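Local coordinates for protein translation initiation factor eIF-2B (Pyrococcus horikoshii, PDB 1VB5) that probably catalyses the exchange of GDP for GTP on initiation factor 2, as a regulatory-subunit homologue of the eIF-2B alpha/beta/delta family, at residues 4-9 and 29-34; 94-99 and 217-222; 100-105 and 261-266. All blocks are in the same frame, centred on the assembly; numbering follows the deposited sequence.

Contact 1 (4-9 and 29-34); sequences ERVLEI and AEAFLT
Thr34 presses its methyl group into the helix 4-14 surface between Arg5 and Val6, and this is the tight part of a pairing that illustrates how two antiparallel helices can pack through short side chains on one helix and branched ones on the other. Its CG2 lies 3.4 Å from CB of Arg5 and 3.6 Å from CG2 of Val6. With OG1 beside the backbone N (chi1 -67°) and CG2 anti to it, the methyl is carried across to the neighbouring helix while the hydroxyl is left beside its own backbone. There OG1 bonds to the carbonyl oxygen of Glu30 at 2.8 Å, tilted 32° from the carbonyl plane, and the backbone N of Thr34 reaches the same oxygen from the opposite face.

Ile9 comes alongside Thr34, running the other way, and brings CD1 to 3.4 Å from Thr34 OG1; the same methyl also rests over the Glu30 carbonyl and CA of Ala31. The short segments run at 175° to each other, with axes 9.0 Å apart, a spacing consistent with the small Ala31 opposite Val6, whose CG1 stands 4.4 Å from Ala31 CB. On this inner side Leu51 of helix 41-58 touches both Val6 and Ala31, so the pair belongs to the helical bundle of the N-terminal region.

The other side is looser. Arg5 contributes little beyond its CB, for its extended chain turns the guanidinium away toward a long, weak ion pair with Glu38, and Glu30 offers mainly its backbone oxygen and CB to Ile9. The chemistry is one of aliphatic carbons against each other, and of the Ile9 methyl against two oxygens, Thr34 OG1 and Glu30 O, that are already hydrogen-bonded to each other.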
ATOM      1  N   GLU B   4      -3.724  39.853  -6.985  1.00 56.68           N
ATOM      2  CA  GLU B   4      -4.514  38.771  -7.557  1.00 57.28           C
ATOM      3  C   GLU B   4      -3.615  37.726  -8.213  1.00 57.22           C
ATOM      4  O   GLU B   4      -3.864  36.525  -8.097  1.00 55.56           O
ATOM      5  CB  GLU B   4      -5.511  39.330  -8.579  1.00 59.36           C
ATOM      6  CG  GLU B   4      -6.427  38.284  -9.203  1.00 64.03           C
ATOM      7  CD  GLU B   4      -7.085  37.380  -8.171  1.00 67.12           C
ATOM      8  OE1 GLU B   4      -7.648  37.901  -7.184  1.00 66.24           O
ATOM      9  OE2 GLU B   4      -7.042  36.144  -8.354  1.00 71.54           O
ATOM     10  N   ARG B   5      -2.572  38.183  -8.900  1.00 53.83           N
ATOM     11  CA  ARG B   5      -1.649  37.266  -9.558  1.00 56.59           C
ATOM     12  C   ARG B   5      -1.025  36.313  -8.542  1.00 56.29           C
ATOM     13  O   ARG B   5      -0.897  35.116  -8.799  1.00 54.36           O
ATOM     14  CB  ARG B   5      -0.542  38.039 -10.276  1.00 60.84           C
ATOM     15  CG  ARG B   5      -0.965  38.712 -11.573  1.00 64.98           C
ATOM     16  CD  ARG B   5       0.217  39.456 -12.186  1.00 69.00           C
ATOM     17  NE  ARG B   5      -0.075  40.008 -13.507  1.00 77.61           N
ATOM     18  CZ  ARG B   5      -1.039  40.890 -13.763  1.00 80.97           C
ATOM     19  NH1 ARG B   5      -1.822  41.330 -12.785  1.00 80.78           N
ATOM     20  NH2 ARG B   5      -1.216  41.336 -15.001  1.00 77.02           N
ATOM     21  N   VAL B   6      -0.638  36.851  -7.388  1.00 51.90           N
ATOM     22  CA  VAL B   6      -0.029  36.042  -6.338  1.00 48.69           C
ATOM     23  C   VAL B   6      -1.040  35.043  -5.781  1.00 50.17           C
ATOM     24  O   VAL B   6      -0.748  33.851  -5.673  1.00 48.48           O
ATOM     25  CB  VAL B   6       0.498  36.925  -5.179  1.00 43.16           C
ATOM     26  CG1 VAL B   6       1.029  36.046  -4.051  1.00 37.11           C
ATOM     27  CG2 VAL B   6       1.598  37.845  -5.688  1.00 39.16           C
ATOM     28  N   LEU B   7      -2.225  35.535  -5.433  1.00 48.99           N
ATOM     29  CA  LEU B   7      -3.277  34.680  -4.895  1.00 47.26           C
ATOM     30  C   LEU B   7      -3.646  33.556  -5.856  1.00 49.26           C
ATOM     31  O   LEU B   7      -4.063  32.480  -5.429  1.00 47.87           O
ATOM     32  CB  LEU B   7      -4.527  35.503  -4.576  1.00 41.25           C
ATOM     33  CG  LEU B   7      -4.439  36.443  -3.374  1.00 45.04           C
ATOM     34  CD1 LEU B   7      -5.764  37.174  -3.203  1.00 45.33           C
ATOM     35  CD2 LEU B   7      -4.108  35.650  -2.122  1.00 37.36           C
ATOM     36  N   GLU B   8      -3.495  33.803  -7.155  1.00 49.25           N
ATOM     37  CA  GLU B   8      -3.825  32.786  -8.142  1.00 50.17           C
ATOM     38  C   GLU B   8      -2.751  31.707  -8.192  1.00 47.13           C
ATOM     39  O   GLU B   8      -3.050  30.538  -8.436  1.00 45.33           O
ATOM     40  CB  GLU B   8      -3.999  33.410  -9.530  1.00 56.30           C
ATOM     41  CG  GLU B   8      -4.570  32.436 -10.557  1.00 65.33           C
ATOM     42  CD  GLU B   8      -5.852  31.761 -10.072  1.00 74.06           C
ATOM     43  OE1 GLU B   8      -6.834  32.481  -9.776  1.00 75.35           O
ATOM     44  OE2 GLU B   8      -5.877  30.512  -9.984  1.00 72.68           O
ATOM     45  N   ILE B   9      -1.500  32.097  -7.969  1.00 44.58           N
ATOM     46  CA  ILE B   9      -0.412  31.131  -7.976  1.00 42.01           C
ATOM     47  C   ILE B   9      -0.560  30.266  -6.728  1.00 39.90           C
ATOM     48  O   ILE B   9      -0.286  29.065  -6.760  1.00 35.37           O
ATOM     49  CB  ILE B   9       0.974  31.819  -7.964  1.00 42.29           C
ATOM     50  CG1 ILE B   9       1.129  32.709  -9.202  1.00 41.92           C
ATOM     51  CG2 ILE B   9       2.077  30.766  -7.948  1.00 37.56           C
ATOM     52  CD1 ILE B   9       2.436  33.487  -9.249  1.00 36.01           C
ATOM     53  N   ALA B  29       8.520  30.504  -5.561  1.00 35.00           N
ATOM     54  CA  ALA B  29       9.475  31.534  -5.952  1.00 37.90           C
ATOM     55  C   ALA B  29       8.794  32.482  -6.936  1.00 39.93           C
ATOM     56  O   ALA B  29       9.002  33.696  -6.888  1.00 39.04           O
ATOM     57  CB  ALA B  29      10.703  30.901  -6.592  1.00 30.91           C
ATOM     58  N   GLU B  30       7.980  31.917  -7.825  1.00 42.13           N
ATOM     59  CA  GLU B  30       7.249  32.706  -8.812  1.00 42.20           C
ATOM     60  C   GLU B  30       6.312  33.674  -8.103  1.00 39.92           C
ATOM     61  O   GLU B  30       6.067  34.778  -8.586  1.00 42.17           O
ATOM     62  CB  GLU B  30       6.427  31.799  -9.731  1.00 46.68           C
ATOM     63  CG  GLU B  30       7.225  31.101 -10.818  1.00 62.08           C
ATOM     64  CD  GLU B  30       6.364  30.163 -11.656  1.00 69.66           C
ATOM     65  OE1 GLU B  30       5.287  30.599 -12.128  1.00 71.28           O
ATOM     66  OE2 GLU B  30       6.767  28.993 -11.844  1.00 64.92           O
ATOM     67  N   ALA B  31       5.785  33.250  -6.958  1.00 36.84           N
ATOM     68  CA  ALA B  31       4.877  34.085  -6.183  1.00 37.51           C
ATOM     69  C   ALA B  31       5.610  35.336  -5.709  1.00 41.60           C
ATOM     70  O   ALA B  31       5.091  36.448  -5.814  1.00 38.97           O
ATOM     71  CB  ALA B  31       4.340  33.309  -4.988  1.00 38.09           C
ATOM     72  N   PHE B  32       6.819  35.152  -5.184  1.00 41.59           N
ATOM     73  CA  PHE B  32       7.602  36.283  -4.704  1.00 42.45           C
ATOM     74  C   PHE B  32       8.049  37.183  -5.855  1.00 38.20           C
ATOM     75  O   PHE B  32       8.079  38.399  -5.707  1.00 35.27           O
ATOM     76  CB  PHE B  32       8.815  35.804  -3.897  1.00 34.08           C
ATOM     77  CG  PHE B  32       8.465  35.286  -2.530  1.00 29.42           C
ATOM     78  CD1 PHE B  32       8.276  33.923  -2.311  1.00 32.66           C
ATOM     79  CD2 PHE B  32       8.305  36.163  -1.463  1.00 26.80           C
ATOM     80  CE1 PHE B  32       7.932  33.442  -1.046  1.00 27.42           C
ATOM     81  CE2 PHE B  32       7.960  35.695  -0.197  1.00 31.63           C
ATOM     82  CZ  PHE B  32       7.773  34.330   0.012  1.00 31.79           C
ATOM     83  N   LEU B  33       8.392  36.583  -6.994  1.00 41.18           N
ATOM     84  CA  LEU B  33       8.810  37.347  -8.169  1.00 42.84           C
ATOM     85  C   LEU B  33       7.644  38.193  -8.660  1.00 45.42           C
ATOM     86  O   LEU B  33       7.833  39.298  -9.172  1.00 47.58           O
ATOM     87  CB  LEU B  33       9.266  36.412  -9.292  1.00 36.20           C
ATOM     88  CG  LEU B  33      10.654  35.792  -9.148  1.00 39.10           C
ATOM     89  CD1 LEU B  33      10.881  34.777 -10.258  1.00 43.72           C
ATOM     90  CD2 LEU B  33      11.707  36.889  -9.202  1.00 41.36           C
ATOM     91  N   THR B  34       6.438  37.655  -8.500  1.00 42.69           N
ATOM     92  CA  THR B  34       5.215  38.334  -8.901  1.00 38.00           C
ATOM     93  C   THR B  34       4.936  39.491  -7.948  1.00 39.75           C
ATOM     94  O   THR B  34       4.554  40.580  -8.368  1.00 40.98           O
ATOM     95  CB  THR B  34       4.016  37.357  -8.881  1.00 37.99           C
ATOM     96  OG1 THR B  34       4.196  36.364  -9.899  1.00 35.47           O
ATOM     97  CG2 THR B  34       2.706  38.098  -9.117  1.00 33.99           C
TER

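Contact 2 (94-99 and 217-222); sequences EAKREL and AAETYK
Glu219 lies against helix 78-106 with its aliphatic part, CG packing 3.8 Å from CB of Ala95 and 3.6 Å from CD1 of Leu99. Leu99 crosses it at about a right angle, and the second methyl of the leucine, CD2, reaches Ala217 CB at 4.1 Å. Ala95 CB also meets the Tyr221 ring at its edge, near the ring plane. A bend at chi2 (89°) swings the Glu219 carboxylate over toward Lys96, whose CB lies 3.7 Å from Glu219 OE2.

Segment 217-222 starts with the last residue of strand 214-217, in the parallel part of the central sheet, a Rossmann-like arrangement with helices flanking the strands, and runs on through a loop into a short 3-10 segment.

Behind this first shell, Thr121 of helix 120-131 is hydrogen-bonded to Glu219 OE2. Lys222 NZ makes a salt bridge to Glu219 OE1 at 3.3 Å, its hydrogen bond being weak. Lys96 NZ goes instead to Ser22, remaining 5.5 Å from Glu219 OE2. With Glu219 cut back to an alanine, Lys222 and Thr121 would probably lose their carboxylate partner and a gap open beside Ala95 and Leu99. Asn67 is hydrogen-bonded to the carbonyl oxygen of Tyr221.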
ATOM      1  N   GLU B  94      20.734  23.836  -9.599  1.00 26.76           N
ATOM      2  CA  GLU B  94      22.107  23.385  -9.425  1.00 25.33           C
ATOM      3  C   GLU B  94      22.145  22.209  -8.455  1.00 24.65           C
ATOM      4  O   GLU B  94      22.869  21.231  -8.667  1.00 22.89           O
ATOM      5  CB  GLU B  94      22.970  24.529  -8.890  1.00 28.22           C
ATOM      6  CG  GLU B  94      24.443  24.192  -8.762  1.00 45.72           C
ATOM      7  CD  GLU B  94      25.268  25.364  -8.252  1.00 57.34           C
ATOM      8  OE1 GLU B  94      25.210  26.453  -8.870  1.00 63.05           O
ATOM      9  OE2 GLU B  94      25.975  25.198  -7.234  1.00 60.04           O
ATOM     10  N   ALA B  95      21.359  22.311  -7.391  1.00 22.01           N
ATOM     11  CA  ALA B  95      21.301  21.258  -6.382  1.00 24.31           C
ATOM     12  C   ALA B  95      20.813  19.951  -7.000  1.00 23.08           C
ATOM     13  O   ALA B  95      21.440  18.906  -6.823  1.00 24.28           O
ATOM     14  CB  ALA B  95      20.378  21.677  -5.236  1.00 17.96           C
ATOM     15  N   LYS B  96      19.703  20.014  -7.733  1.00 23.57           N
ATOM     16  CA  LYS B  96      19.148  18.827  -8.368  1.00 20.70           C
ATOM     17  C   LYS B  96      20.149  18.164  -9.314  1.00 22.03           C
ATOM     18  O   LYS B  96      20.305  16.945  -9.298  1.00 19.63           O
ATOM     19  CB  LYS B  96      17.862  19.168  -9.130  1.00 25.79           C
ATOM     20  CG  LYS B  96      17.148  17.942  -9.725  1.00 34.52           C
ATOM     21  CD  LYS B  96      15.871  18.325 -10.478  1.00 31.12           C
ATOM     22  CE  LYS B  96      14.828  18.923  -9.539  1.00 39.86           C
ATOM     23  NZ  LYS B  96      13.599  19.389 -10.258  1.00 45.30           N
ATOM     24  N   ARG B  97      20.827  18.965 -10.133  1.00 23.44           N
ATOM     25  CA  ARG B  97      21.811  18.431 -11.073  1.00 28.11           C
ATOM     26  C   ARG B  97      22.966  17.722 -10.368  1.00 27.54           C
ATOM     27  O   ARG B  97      23.362  16.616 -10.752  1.00 25.07           O
ATOM     28  CB  ARG B  97      22.363  19.554 -11.955  1.00 39.66           C
ATOM     29  CG  ARG B  97      21.475  19.909 -13.142  1.00 59.63           C
ATOM     30  CD  ARG B  97      21.500  18.779 -14.170  1.00 75.65           C
ATOM     31  NE  ARG B  97      20.645  19.031 -15.332  1.00 81.39           N
ATOM     32  CZ  ARG B  97      20.625  18.264 -16.422  1.00 81.43           C
ATOM     33  NH1 ARG B  97      21.415  17.197 -16.505  1.00 76.25           N
ATOM     34  NH2 ARG B  97      19.814  18.560 -17.430  1.00 80.83           N
ATOM     35  N   GLU B  98      23.506  18.358  -9.335  1.00 22.00           N
ATOM     36  CA  GLU B  98      24.621  17.776  -8.598  1.00 28.40           C
ATOM     37  C   GLU B  98      24.196  16.527  -7.823  1.00 22.04           C
ATOM     38  O   GLU B  98      24.935  15.545  -7.755  1.00 18.26           O
ATOM     39  CB  GLU B  98      25.219  18.813  -7.641  1.00 32.82           C
ATOM     40  CG  GLU B  98      26.506  18.363  -6.967  1.00 42.10           C
ATOM     41  CD  GLU B  98      27.493  17.748  -7.947  1.00 49.17           C
ATOM     42  OE1 GLU B  98      27.615  18.275  -9.076  1.00 58.05           O
ATOM     43  OE2 GLU B  98      28.149  16.742  -7.590  1.00 48.08           O
ATOM     44  N   LEU B  99      22.999  16.560  -7.247  1.00 22.22           N
ATOM     45  CA  LEU B  99      22.509  15.413  -6.488  1.00 20.58           C
ATOM     46  C   LEU B  99      22.322  14.242  -7.458  1.00 25.57           C
ATOM     47  O   LEU B  99      22.698  13.103  -7.157  1.00 21.30           O
ATOM     48  CB  LEU B  99      21.186  15.764  -5.793  1.00 19.76           C
ATOM     49  CG  LEU B  99      20.633  14.826  -4.704  1.00 17.60           C
ATOM     50  CD1 LEU B  99      19.474  15.505  -3.996  1.00 15.58           C
ATOM     51  CD2 LEU B  99      20.186  13.503  -5.308  1.00 12.50           C
ATOM     52  N   ALA B 217      16.602  10.526  -1.489  1.00 21.29           N
ATOM     53  CA  ALA B 217      17.202  11.621  -2.246  1.00 18.99           C
ATOM     54  C   ALA B 217      16.559  12.923  -1.801  1.00 19.13           C
ATOM     55  O   ALA B 217      15.360  13.129  -1.997  1.00 16.72           O
ATOM     56  CB  ALA B 217      16.977  11.411  -3.741  1.00 19.81           C
ATOM     57  N   ALA B 218      17.351  13.802  -1.196  1.00 15.32           N
ATOM     58  CA  ALA B 218      16.818  15.075  -0.730  1.00 17.38           C
ATOM     59  C   ALA B 218      17.840  16.199  -0.792  1.00 16.68           C
ATOM     60  O   ALA B 218      18.887  16.129  -0.155  1.00 17.50           O
ATOM     61  CB  ALA B 218      16.306  14.929   0.696  1.00 17.97           C
ATOM     62  N   GLU B 219      17.539  17.237  -1.568  1.00 19.38           N
ATOM     63  CA  GLU B 219      18.447  18.368  -1.654  1.00 21.22           C
ATOM     64  C   GLU B 219      18.443  19.039  -0.286  1.00 24.56           C
ATOM     65  O   GLU B 219      17.485  18.909   0.480  1.00 22.22           O
ATOM     66  CB  GLU B 219      17.993  19.374  -2.723  1.00 18.63           C
ATOM     67  CG  GLU B 219      18.093  18.857  -4.148  1.00 20.92           C
ATOM     68  CD  GLU B 219      16.835  18.136  -4.611  1.00 29.17           C
ATOM     69  OE1 GLU B 219      16.045  17.693  -3.752  1.00 25.75           O
ATOM     70  OE2 GLU B 219      16.642  18.004  -5.840  1.00 28.98           O
ATOM     71  N   THR B 220      19.524  19.750   0.011  1.00 20.65           N
ATOM     72  CA  THR B 220      19.675  20.447   1.278  1.00 24.55           C
ATOM     73  C   THR B 220      18.525  21.395   1.637  1.00 20.87           C
ATOM     74  O   THR B 220      18.221  21.585   2.815  1.00 19.21           O
ATOM     75  CB  THR B 220      21.021  21.211   1.282  1.00 28.81           C
ATOM     76  OG1 THR B 220      22.073  20.292   1.606  1.00 35.20           O
ATOM     77  CG2 THR B 220      21.008  22.351   2.272  1.00 41.54           C
ATOM     78  N   TYR B 221      17.876  21.987   0.640  1.00 22.73           N
ATOM     79  CA  TYR B 221      16.780  22.901   0.940  1.00 22.73           C
ATOM     80  C   TYR B 221      15.524  22.142   1.375  1.00 23.31           C
ATOM     81  O   TYR B 221      14.478  22.742   1.614  1.00 17.13           O
ATOM     82  CB  TYR B 221      16.495  23.833  -0.254  1.00 21.63           C
ATOM     83  CG  TYR B 221      15.975  23.161  -1.506  1.00 26.97           C
ATOM     84  CD1 TYR B 221      14.643  22.755  -1.603  1.00 27.21           C
ATOM     85  CD2 TYR B 221      16.819  22.914  -2.587  1.00 25.13           C
ATOM     86  CE1 TYR B 221      14.165  22.117  -2.744  1.00 28.59           C
ATOM     87  CE2 TYR B 221      16.352  22.274  -3.733  1.00 27.08           C
ATOM     88  CZ  TYR B 221      15.026  21.877  -3.802  1.00 26.00           C
ATOM     89  OH  TYR B 221      14.564  21.222  -4.925  1.00 42.54           O
ATOM     90  N   LYS B 222      15.638  20.820   1.489  1.00 19.31           N
ATOM     91  CA  LYS B 222      14.510  20.002   1.933  1.00 23.52           C
ATOM     92  C   LYS B 222      14.706  19.583   3.387  1.00 21.50           C
ATOM     93  O   LYS B 222      13.860  18.903   3.973  1.00 23.63           O
ATOM     94  CB  LYS B 222      14.343  18.772   1.033  1.00 20.68           C
ATOM     95  CG  LYS B 222      13.826  19.130  -0.351  1.00 26.44           C
ATOM     96  CD  LYS B 222      13.719  17.923  -1.263  1.00 30.58           C
ATOM     97  CE  LYS B 222      12.934  18.270  -2.522  1.00 30.61           C
ATOM     98  NZ  LYS B 222      12.785  17.093  -3.418  1.00 35.94           N
TER

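Contact 3 (100-105 and 261-266); sequences ASIGAQ and GIITEL
Ile102 and Ile263 meet through their branch methyls, a helix-on-sheet packing in which one isoleucine does most of the reaching. From CB of Ile102 the chain divides. CG2, anti to the backbone N, turns to CG2 of Ile263 at 4.1 Å, the two side chains sliding past each other in opposite directions. On the other branch CG1, beside the backbone N (chi1 -65°), leads to CD1. Ile102 CD1 lies 3.6 Å from Thr264 O, and Ile102 CD1 is 3.8 Å from Glu265 O, just where strand 261-264 gives way to a turn. Ile268 of strand 267-269 also touches this side chain.

Next to it, Gly103 offers only backbone: Ile263 CG2 stands 4.0 Å from both its N and its CA. Leu99 and Leu106 of the same helix also touch Ile263.

The turn that Ile102 CD1 touches is an ST turn, in which Thr264 OG1 accepts from the backbone N of Leu266 at 3.1 Å; this hydroxyl is also bonded to the carbonyl oxygen of Gly267. The helix thus brings methyl groups against the strand end, including its backbone oxygens, and the contact depends on van der Waals fit, while the polar bonds that define the turn stay within the chain leading into strand 267-269.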
ATOM      1  N   ALA B 100      21.764  14.537  -8.630  1.00 19.20           N
ATOM      2  CA  ALA B 100      21.528  13.513  -9.644  1.00 24.76           C
ATOM      3  C   ALA B 100      22.822  12.795 -10.012  1.00 24.08           C
ATOM      4  O   ALA B 100      22.853  11.563 -10.117  1.00 27.06           O
ATOM      5  CB  ALA B 100      20.900  14.139 -10.893  1.00 20.48           C
ATOM      6  N   SER B 101      23.889  13.567 -10.206  1.00 24.87           N
ATOM      7  CA  SER B 101      25.182  13.000 -10.571  1.00 23.45           C
ATOM      8  C   SER B 101      25.706  12.055  -9.495  1.00 18.01           C
ATOM      9  O   SER B 101      26.284  11.010  -9.799  1.00 21.78           O
ATOM     10  CB  SER B 101      26.201  14.115 -10.810  1.00 18.55           C
ATOM     11  OG  SER B 101      27.466  13.563 -11.125  1.00 23.42           O
ATOM     12  N   ILE B 102      25.505  12.432  -8.239  1.00 22.92           N
ATOM     13  CA  ILE B 102      25.952  11.619  -7.115  1.00 21.27           C
ATOM     14  C   ILE B 102      25.068  10.374  -6.970  1.00 26.57           C
ATOM     15  O   ILE B 102      25.566   9.280  -6.707  1.00 21.50           O
ATOM     16  CB  ILE B 102      25.921  12.441  -5.814  1.00 26.88           C
ATOM     17  CG1 ILE B 102      26.941  13.582  -5.919  1.00 23.89           C
ATOM     18  CG2 ILE B 102      26.208  11.536  -4.607  1.00 18.98           C
ATOM     19  CD1 ILE B 102      26.923  14.546  -4.759  1.00 20.87           C
ATOM     20  N   GLY B 103      23.760  10.548  -7.150  1.00 20.95           N
ATOM     21  CA  GLY B 103      22.849   9.423  -7.048  1.00 21.26           C
ATOM     22  C   GLY B 103      23.089   8.400  -8.142  1.00 22.15           C
ATOM     23  O   GLY B 103      23.088   7.196  -7.888  1.00 23.89           O
ATOM     24  N   ALA B 104      23.296   8.877  -9.366  1.00 23.92           N
ATOM     25  CA  ALA B 104      23.540   7.995 -10.506  1.00 24.34           C
ATOM     26  C   ALA B 104      24.788   7.158 -10.275  1.00 24.50           C
ATOM     27  O   ALA B 104      24.848   5.991 -10.658  1.00 26.53           O
ATOM     28  CB  ALA B 104      23.698   8.820 -11.787  1.00 18.86           C
ATOM     29  N   GLN B 105      25.784   7.772  -9.647  1.00 26.76           N
ATOM     30  CA  GLN B 105      27.054   7.120  -9.349  1.00 25.96           C
ATOM     31  C   GLN B 105      26.805   5.914  -8.439  1.00 27.93           C
ATOM     32  O   GLN B 105      27.457   4.874  -8.554  1.00 28.17           O
ATOM     33  CB  GLN B 105      27.967   8.127  -8.649  1.00 32.35           C
ATOM     34  CG  GLN B 105      29.447   7.917  -8.856  1.00 44.06           C
ATOM     35  CD  GLN B 105      30.271   8.947  -8.103  1.00 50.18           C
ATOM     36  OE1 GLN B 105      30.012  10.154  -8.184  1.00 50.61           O
ATOM     37  NE2 GLN B 105      31.272   8.477  -7.365  1.00 50.82           N
ATOM     38  N   GLY B 261      21.208   6.040   3.647  1.00 19.08           N
ATOM     39  CA  GLY B 261      21.767   7.375   3.539  1.00 12.75           C
ATOM     40  C   GLY B 261      20.836   8.318   2.812  1.00 12.25           C
ATOM     41  O   GLY B 261      19.875   7.886   2.177  1.00 14.28           O
ATOM     42  N   ILE B 262      21.111   9.612   2.931  1.00 13.47           N
ATOM     43  CA  ILE B 262      20.329  10.645   2.268  1.00 12.98           C
ATOM     44  C   ILE B 262      21.245  11.274   1.218  1.00 19.43           C
ATOM     45  O   ILE B 262      22.308  11.823   1.546  1.00 19.79           O
ATOM     46  CB  ILE B 262      19.867  11.716   3.267  1.00 14.61           C
ATOM     47  CG1 ILE B 262      19.053  11.047   4.383  1.00 14.76           C
ATOM     48  CG2 ILE B 262      19.030  12.778   2.540  1.00 11.91           C
ATOM     49  CD1 ILE B 262      18.677  11.940   5.532  1.00 13.02           C
ATOM     50  N   ILE B 263      20.845  11.161  -0.043  1.00 15.61           N
ATOM     51  CA  ILE B 263      21.626  11.686  -1.157  1.00 16.34           C
ATOM     52  C   ILE B 263      21.374  13.173  -1.311  1.00 15.47           C
ATOM     53  O   ILE B 263      20.268  13.587  -1.648  1.00 18.40           O
ATOM     54  CB  ILE B 263      21.252  10.968  -2.472  1.00 17.34           C
ATOM     55  CG1 ILE B 263      21.296   9.451  -2.261  1.00 13.15           C
ATOM     56  CG2 ILE B 263      22.231  11.359  -3.579  1.00 18.55           C
ATOM     57  CD1 ILE B 263      20.762   8.641  -3.420  1.00 13.80           C
ATOM     58  N   THR B 264      22.391  13.983  -1.039  1.00 17.76           N
ATOM     59  CA  THR B 264      22.245  15.434  -1.167  1.00 17.34           C
ATOM     60  C   THR B 264      23.199  15.936  -2.243  1.00 17.89           C
ATOM     61  O   THR B 264      24.049  15.185  -2.727  1.00 13.56           O
ATOM     62  CB  THR B 264      22.593  16.168   0.142  1.00 22.75           C
ATOM     63  OG1 THR B 264      24.014  16.127   0.340  1.00 23.57           O
ATOM     64  CG2 THR B 264      21.892  15.517   1.331  1.00 21.11           C
ATOM     65  N   GLU B 265      23.070  17.211  -2.603  1.00 20.65           N
ATOM     66  CA  GLU B 265      23.931  17.792  -3.622  1.00 24.16           C
ATOM     67  C   GLU B 265      25.350  17.952  -3.076  1.00 24.52           C
ATOM     68  O   GLU B 265      26.278  18.221  -3.831  1.00 26.24           O
ATOM     69  CB  GLU B 265      23.387  19.155  -4.091  1.00 21.96           C
ATOM     70  CG  GLU B 265      23.481  20.274  -3.059  1.00 25.22           C
ATOM     71  CD  GLU B 265      22.319  20.294  -2.081  1.00 31.36           C
ATOM     72  OE1 GLU B 265      21.687  19.235  -1.858  1.00 32.26           O
ATOM     73  OE2 GLU B 265      22.048  21.377  -1.518  1.00 32.72           O
ATOM     74  N   LEU B 266      25.506  17.775  -1.764  1.00 23.56           N
ATOM     75  CA  LEU B 266      26.810  17.887  -1.105  1.00 20.74           C
ATOM     76  C   LEU B 266      27.400  16.510  -0.825  1.00 23.29           C
ATOM     77  O   LEU B 266      28.481  16.394  -0.254  1.00 25.51           O
ATOM     78  CB  LEU B 266      26.676  18.643   0.223  1.00 28.55           C
ATOM     79  CG  LEU B 266      26.088  20.058   0.178  1.00 29.97           C
ATOM     80  CD1 LEU B 266      25.894  20.590   1.595  1.00 27.66           C
ATOM     81  CD2 LEU B 266      27.017  20.960  -0.622  1.00 30.60           C
TER

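In the fold
Contacts 2 and 3 are neighbours on one element, helix 78-106, with centres 8 Å apart; contact 1 lies in the N-terminal helical region, about 24 Å and 31 Å from their centres. Contact 2 is buried, whereas contacts 1 and 3 are only partly so. Helix against helix in contact 1, and helix against strand end in contact 3, rely on aliphatic groups packed on each other and on backbone oxygens, while contact 2 adds a buried carboxylate with polar partners. The two sheet-side contacts are also joined directly: Thr220 N donates to Glu265 OE1, and Ala218 N to Ile263 O, tying together segments 217-222 and 261-266 alongside the shared helix.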